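Putative isohexenylglutaconyl-CoA hydratase (Pseudomonas aeruginosa, PDB 4ZU2) probably hydrates isohexenylglutaconyl-CoA, as a member of the crotonase family. Local coordinates at residues A41-V46 with R53-R58; S124-A129 with E198-Q203; F152-R155 with Q161-R164. All blocks are in the same frame, centred on the assembly; numbering follows the deposited sequence.

Overall arrangement
The three contacts illustrate how one crotonase-fold chain uses mainly apolar packing in different parts of the fold. Contacts 1 and 2 share the six-stranded sheet: helix 33-47 meets strand 54-59 in the partly buried first, helix 190-205 meets strand 126-130 in the buried second. Their centres lie about 14 Å apart, and A54 CB touches L201 CD2 at 3.9 Å. Contact 3 is also buried, yet it involves no strand; it joins two consecutive helices, and its centre is about 25 Å from that of contact 1. Contact 1 is leucine and valine alone, contact 2 adds a threonine hydroxyl, and contact 3 turns on a single alanine methyl. Contacts 2 and 3 border neighbouring subunits.

Contact 1: A41-V46 with R53-R58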
# COMPACT_ATOMS: atom_id res chain seq x y z
N ALA A 41 24.47 -9.81 15.41
CA ALA A 41 24.82 -10.68 16.54
C ALA A 41 23.87 -10.48 17.69
O ALA A 41 23.47 -11.44 18.34
CB ALA A 41 26.27 -10.42 17.01
N VAL A 42 23.55 -9.22 17.98
CA VAL A 42 22.59 -8.87 19.01
C VAL A 42 21.18 -9.39 18.67
O VAL A 42 20.49 -9.92 19.53
CB VAL A 42 22.54 -7.33 19.24
CG1 VAL A 42 21.34 -6.94 20.08
CG2 VAL A 42 23.81 -6.84 19.93
N LEU A 43 20.75 -9.25 17.42
CA LEU A 43 19.42 -9.68 17.04
C LEU A 43 19.29 -11.20 17.18
O LEU A 43 18.23 -11.69 17.57
CB LEU A 43 19.06 -9.21 15.62
CG LEU A 43 18.82 -7.69 15.47
CD1 LEU A 43 18.72 -7.24 14.00
CD2 LEU A 43 17.61 -7.24 16.19
N ALA A 44 20.36 -11.94 16.89
CA ALA A 44 20.33 -13.39 17.00
C ALA A 44 20.37 -13.82 18.46
O ALA A 44 19.77 -14.84 18.85
CB ALA A 44 21.49 -14.01 16.25
N ALA A 45 21.08 -13.03 19.27
CA ALA A 45 21.14 -13.26 20.71
C ALA A 45 19.77 -13.34 21.38
O ALA A 45 19.53 -14.19 22.24
CB ALA A 45 21.94 -12.13 21.39
N VAL A 46 18.90 -12.41 21.02
CA VAL A 46 17.59 -12.29 21.66
C VAL A 46 16.41 -12.89 20.85
O VAL A 46 15.28 -13.02 21.34
CB VAL A 46 17.28 -10.81 21.97
CG1 VAL A 46 18.50 -10.09 22.63
CG2 VAL A 46 16.82 -10.06 20.72
N ARG A 53 11.11 -8.27 24.90
CA ARG A 53 9.78 -8.09 24.29
C ARG A 53 9.79 -6.88 23.35
O ARG A 53 8.92 -6.74 22.50
CB ARG A 53 8.73 -7.81 25.37
CG ARG A 53 8.57 -8.89 26.43
CD ARG A 53 7.74 -8.39 27.63
NE ARG A 53 6.36 -8.07 27.28
CZ ARG A 53 5.44 -7.60 28.13
NH1 ARG A 53 5.72 -7.35 29.42
NH2 ARG A 53 4.22 -7.35 27.68
N ALA A 54 10.77 -5.99 23.54
CA ALA A 54 10.91 -4.83 22.66
C ALA A 54 12.39 -4.42 22.43
O ALA A 54 13.27 -4.68 23.24
CB ALA A 54 10.10 -3.68 23.17
N LEU A 55 12.63 -3.83 21.26
CA LEU A 55 13.91 -3.28 20.93
C LEU A 55 13.68 -1.83 20.55
O LEU A 55 12.71 -1.52 19.84
CB LEU A 55 14.58 -4.02 19.77
CG LEU A 55 14.65 -5.54 19.96
CD1 LEU A 55 15.01 -6.24 18.64
CD2 LEU A 55 15.62 -5.93 21.07
N VAL A 56 14.54 -0.97 21.09
CA VAL A 56 14.55 0.44 20.72
C VAL A 56 15.90 0.73 20.07
O VAL A 56 16.95 0.33 20.54
CB VAL A 56 14.26 1.36 21.91
CG1 VAL A 56 13.93 2.75 21.40
CG2 VAL A 56 13.09 0.81 22.72
N LEU A 57 15.82 1.36 18.93
CA LEU A 57 16.91 1.48 18.04
C LEU A 57 17.09 2.96 17.91
O LEU A 57 16.15 3.68 17.56
CB LEU A 57 16.56 0.85 16.70
CG LEU A 57 17.71 0.83 15.71
CD1 LEU A 57 18.96 0.24 16.31
CD2 LEU A 57 17.30 0.05 14.45
N ARG A 58 18.29 3.42 18.24
CA ARG A 58 18.53 4.85 18.37
C ARG A 58 19.97 5.21 18.02
O ARG A 58 20.85 4.36 17.97
CB ARG A 58 18.19 5.31 19.80
CG ARG A 58 17.60 6.72 19.85
CD ARG A 58 17.31 7.21 21.27
NE ARG A 58 18.21 6.64 22.28
CZ ARG A 58 17.82 6.01 23.39
NH1 ARG A 58 16.52 5.84 23.69
NH2 ARG A 58 18.75 5.55 24.23
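L43 and V46 meet L55 through branched methyl groups, and no ring or other flat group enters the seam between them, on a face or at an edge. The guanidinium group of R53 lies well away from it, hydrogen-bonded to the carbonyl oxygens of R205, C207 and W262. Within the seam, L55 points from the strand toward the helix and presents its two methyls to different partners. CD1 meets L43 CD2 at 3.7 Å, the closer of the two touches. CD2 faces V46 CG2 more loosely, at 4.3 Å. The two leucine side chains meet at a slant. L43 does not leave its backbone in the direction of the strand, but its end bends nearer; with CD1 extended away from CA (chi2 169°), it is the other branch, CD2, that makes the touch. V46, by contrast, has its CB turned toward the strand. This is the helix-on-strand packing of a beta-alpha-beta unit, in which helix 33-47 connects the parallel strands 17-22 and 54-59 of the large sheet. L18 on the first of these strands adds to the apolar patch, touching V42, V46 and L55. Alternation along strand 54-59 then divides the work: L55 faces helix 33-47, whereas V56 and A54 turn to helix 190-205, where V56 packs on L197. Near the end of its helix, V46 also gives its carbonyl oxygen to Q103 NE2.

Contact 2: S124-A129 with E198-Q203; sequences SDVAIA and EETLEQ
V126 and I128 on the strand share one partner on the helix, T200, by van der Waals contact. V126 and T200 meet end on, V126 CG1 lying 4.1 Å from T200 CG2. Both methyls stand opposite the backbone nitrogen of their own residue, at a chi1 of -171° in the case of V126, which carries each one toward the other. I128 meets the same threonine differently: the I128 and T200 side chains run alongside in opposite senses, and the end of the isoleucine, CD1, comes within 4.1 Å of T200 OG1. F185 of the neighbouring strand 185-187 also touches all three residues.

Hydrogen bonding explains how a hydroxyl can be buried here. T200 OG1 is hydrogen-bonded to the carbonyl oxygen of R196, one turn back in its own helix, so the oxygen beside the isoleucine methyl is satisfied within the helix. At chi1 -64° the same rotamer turns OG1 back to its helix and sends CG2 to V126. No hydrogen bond spans the two segments.

Charge pairing is seen beside the contact, at D125, whose carboxylate has three polar partners. OD2 pairs with K216 NZ and accepts from L105 N, while OD1 forms a salt bridge with R163 NE of the second subunit. The residue just before the strand is therefore tied to the trimer interface, and R164 of that subunit also packs on V126.

Helix 190-205 thus lies against alternate residues of parallel strand 126-130, an alpha-on-beta layer belonging to the core of the crotonase fold.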
# COMPACT_ATOMS: atom_id res chain seq x y z
N SER A 124 11.14 -1.16 11.00
CA SER A 124 10.64 -1.07 12.37
C SER A 124 9.11 -1.35 12.42
O SER A 124 8.38 -1.06 11.46
CB SER A 124 10.96 0.32 12.95
OG SER A 124 10.33 1.34 12.19
N ASP A 125 8.64 -1.91 13.53
CA ASP A 125 7.19 -1.98 13.82
C ASP A 125 6.62 -0.59 14.19
O ASP A 125 5.50 -0.27 13.85
CB ASP A 125 6.88 -2.96 14.94
CG ASP A 125 7.37 -4.36 14.64
OD1 ASP A 125 7.04 -4.86 13.55
OD2 ASP A 125 8.07 -4.93 15.49
N VAL A 126 7.42 0.22 14.86
CA VAL A 126 7.06 1.58 15.21
C VAL A 126 8.27 2.53 15.05
O VAL A 126 9.35 2.33 15.63
CB VAL A 126 6.47 1.64 16.67
CG1 VAL A 126 5.87 3.03 16.99
CG2 VAL A 126 5.41 0.58 16.84
N ALA A 127 8.10 3.53 14.21
CA ALA A 127 9.08 4.61 14.02
C ALA A 127 8.50 5.95 14.54
O ALA A 127 7.37 6.36 14.19
CB ALA A 127 9.41 4.76 12.60
N ILE A 128 9.28 6.59 15.41
CA ILE A 128 8.97 7.90 15.96
C ILE A 128 10.09 8.86 15.52
O ILE A 128 11.24 8.66 15.89
CB ILE A 128 8.93 7.82 17.51
CG1 ILE A 128 7.88 6.80 18.00
CG2 ILE A 128 8.64 9.19 18.11
CD1 ILE A 128 8.22 6.10 19.29
N ALA A 129 9.78 9.88 14.74
CA ALA A 129 10.82 10.78 14.22
C ALA A 129 10.72 12.17 14.82
O ALA A 129 9.64 12.63 15.22
CB ALA A 129 10.72 10.89 12.72
N GLU A 198 7.86 6.07 25.50
CA GLU A 198 7.39 5.38 26.68
C GLU A 198 5.87 5.08 26.58
O GLU A 198 5.39 4.13 27.19
CB GLU A 198 7.74 6.19 27.94
CG GLU A 198 7.15 5.59 29.22
CD GLU A 198 7.46 4.09 29.37
OE1 GLU A 198 8.66 3.72 29.34
OE2 GLU A 198 6.48 3.28 29.52
N GLU A 199 5.11 5.88 25.85
CA GLU A 199 3.70 5.56 25.66
C GLU A 199 3.59 4.23 24.89
O GLU A 199 2.97 3.28 25.37
CB GLU A 199 2.99 6.67 24.92
CG GLU A 199 1.52 6.39 24.70
CD GLU A 199 0.79 6.01 25.99
OE1 GLU A 199 1.16 6.54 27.07
OE2 GLU A 199 -0.17 5.19 25.91
N THR A 200 4.27 4.19 23.74
CA THR A 200 4.34 3.00 22.88
C THR A 200 4.75 1.79 23.71
O THR A 200 4.14 0.74 23.62
CB THR A 200 5.39 3.20 21.79
OG1 THR A 200 4.99 4.28 20.93
CG2 THR A 200 5.60 1.92 20.96
N LEU A 201 5.74 1.96 24.54
CA LEU A 201 6.25 0.85 25.33
C LEU A 201 5.25 0.38 26.37
O LEU A 201 5.25 -0.78 26.74
CB LEU A 201 7.57 1.21 26.00
CG LEU A 201 8.79 1.27 25.07
CD1 LEU A 201 10.03 1.72 25.86
CD2 LEU A 201 9.07 -0.09 24.37
N GLU A 202 4.38 1.26 26.85
CA GLU A 202 3.43 0.81 27.84
C GLU A 202 2.28 0.12 27.10
O GLU A 202 1.73 -0.84 27.60
CB GLU A 202 2.98 1.94 28.76
CG GLU A 202 2.53 1.40 30.10
CD GLU A 202 3.67 1.00 31.01
OE1 GLU A 202 4.70 1.71 31.01
OE2 GLU A 202 3.54 -0.05 31.69
N GLN A 203 1.95 0.57 25.89
CA GLN A 203 0.99 -0.17 25.07
C GLN A 203 1.45 -1.58 24.78
O GLN A 203 0.66 -2.52 24.77
CB GLN A 203 0.76 0.54 23.75
CG GLN A 203 0.14 1.89 23.94
CD GLN A 203 -0.03 2.63 22.63
OE1 GLN A 203 0.92 2.88 21.90
NE2 GLN A 203 -1.26 2.96 22.32

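Contact 3: F152-R155 with Q161-R164; sequences FVVR and QARR
V153 and V154 close around the methyl of A162, where two consecutive helices of the crotonase fold, 149-157 and 159-168, turn back on each other with a single residue between them. V153 can be followed outward. Its CB points toward the partner helix but remains 4.6 Å from A162 CB, so the contact is left to the two branches beyond it. CG1 sits between the backbone nitrogen and the carbonyl carbon (chi1 65°), a cramped setting for a valine methyl, and from there it meets A162 CB at 4.0 Å. CG2 is almost as near, 4.1 Å from that same carbon. The valine therefore straddles the alanine methyl with both of its tips.

V154, the next residue, adds a third methyl. Its direction from the backbone runs across the line to the other helix, and one branch alone, CG2, makes the touch. Such sharing suits a small side chain: A162 has nothing beyond CB, and the CA atoms of V154 and A162 come within 5.6 Å of each other. The touches between 152-155 and 161-164 are apolar, and no hydrogen bond joins these segments.

Polar groups on the same helices are turned to the third subunit. R155 NH2 bonds to the carbonyl oxygen of S222 of that neighbouring chain, and R163 NH1 to its Q99 OE1. S222 of the third subunit also packs on V154, whose other branch, CG1, extends opposite its backbone nitrogen (chi1 174°), while CG2 lies 4.0 Å from A162 CB.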
# COMPACT_ATOMS: atom_id res chain seq x y z
N PHE A 152 12.27 -3.17 0.87
CA PHE A 152 11.77 -2.78 2.16
C PHE A 152 11.08 -1.38 2.10
O PHE A 152 10.14 -1.11 2.85
CB PHE A 152 12.86 -2.89 3.22
CG PHE A 152 13.37 -4.30 3.45
CD1 PHE A 152 12.62 -5.22 4.17
CD2 PHE A 152 14.63 -4.68 2.97
CE1 PHE A 152 13.11 -6.49 4.40
CE2 PHE A 152 15.10 -5.94 3.15
CZ PHE A 152 14.35 -6.86 3.87
N VAL A 153 11.49 -0.54 1.19
CA VAL A 153 10.87 0.76 1.07
C VAL A 153 9.54 0.65 0.30
O VAL A 153 8.59 1.35 0.62
CB VAL A 153 11.80 1.84 0.44
CG1 VAL A 153 12.12 1.51 -1.01
CG2 VAL A 153 11.14 3.24 0.52
N VAL A 154 9.49 -0.18 -0.72
CA VAL A 154 8.23 -0.42 -1.43
C VAL A 154 7.24 -1.05 -0.44
O VAL A 154 6.09 -0.63 -0.35
CB VAL A 154 8.45 -1.35 -2.64
CG1 VAL A 154 7.11 -1.72 -3.31
CG2 VAL A 154 9.43 -0.71 -3.60
N ARG A 155 7.70 -2.00 0.37
CA ARG A 155 6.86 -2.56 1.44
C ARG A 155 6.46 -1.47 2.45
O ARG A 155 5.35 -1.47 2.96
CB ARG A 155 7.56 -3.73 2.13
CG ARG A 155 7.40 -5.02 1.36
CD ARG A 155 8.48 -6.06 1.59
NE ARG A 155 8.57 -6.83 0.34
CZ ARG A 155 8.53 -8.15 0.24
NH1 ARG A 155 8.45 -8.92 1.33
NH2 ARG A 155 8.58 -8.71 -0.96
N GLN A 161 5.25 6.01 -3.74
CA GLN A 161 6.12 6.93 -3.09
C GLN A 161 7.58 6.58 -3.26
O GLN A 161 8.42 7.46 -3.31
CB GLN A 161 5.76 7.07 -1.63
CG GLN A 161 4.51 7.89 -1.43
CD GLN A 161 4.64 9.28 -1.98
OE1 GLN A 161 5.73 9.76 -2.33
NE2 GLN A 161 3.53 9.95 -2.03
N ALA A 162 7.87 5.28 -3.39
CA ALA A 162 9.24 4.80 -3.34
C ALA A 162 9.95 5.21 -4.58
O ALA A 162 11.11 5.64 -4.52
CB ALA A 162 9.33 3.26 -3.20
N ARG A 163 9.25 5.09 -5.71
CA ARG A 163 9.81 5.47 -7.00
C ARG A 163 10.29 6.93 -7.01
O ARG A 163 11.34 7.20 -7.55
CB ARG A 163 8.88 5.16 -8.17
CG ARG A 163 7.48 5.81 -8.15
CD ARG A 163 6.48 4.96 -8.85
NE ARG A 163 6.85 4.71 -10.24
CZ ARG A 163 6.09 4.07 -11.12
NH1 ARG A 163 4.89 3.57 -10.77
NH2 ARG A 163 6.52 3.91 -12.34
N ARG A 164 9.56 7.85 -6.37
CA ARG A 164 9.94 9.25 -6.36
C ARG A 164 11.16 9.46 -5.50
O ARG A 164 12.07 10.13 -5.91
CB ARG A 164 8.81 10.16 -5.86
CG ARG A 164 9.18 11.64 -5.79
CD ARG A 164 8.00 12.55 -5.41
NE ARG A 164 7.79 12.61 -3.97
CZ ARG A 164 8.53 13.30 -3.11
NH1 ARG A 164 9.54 14.03 -3.53
NH2 ARG A 164 8.24 13.29 -1.82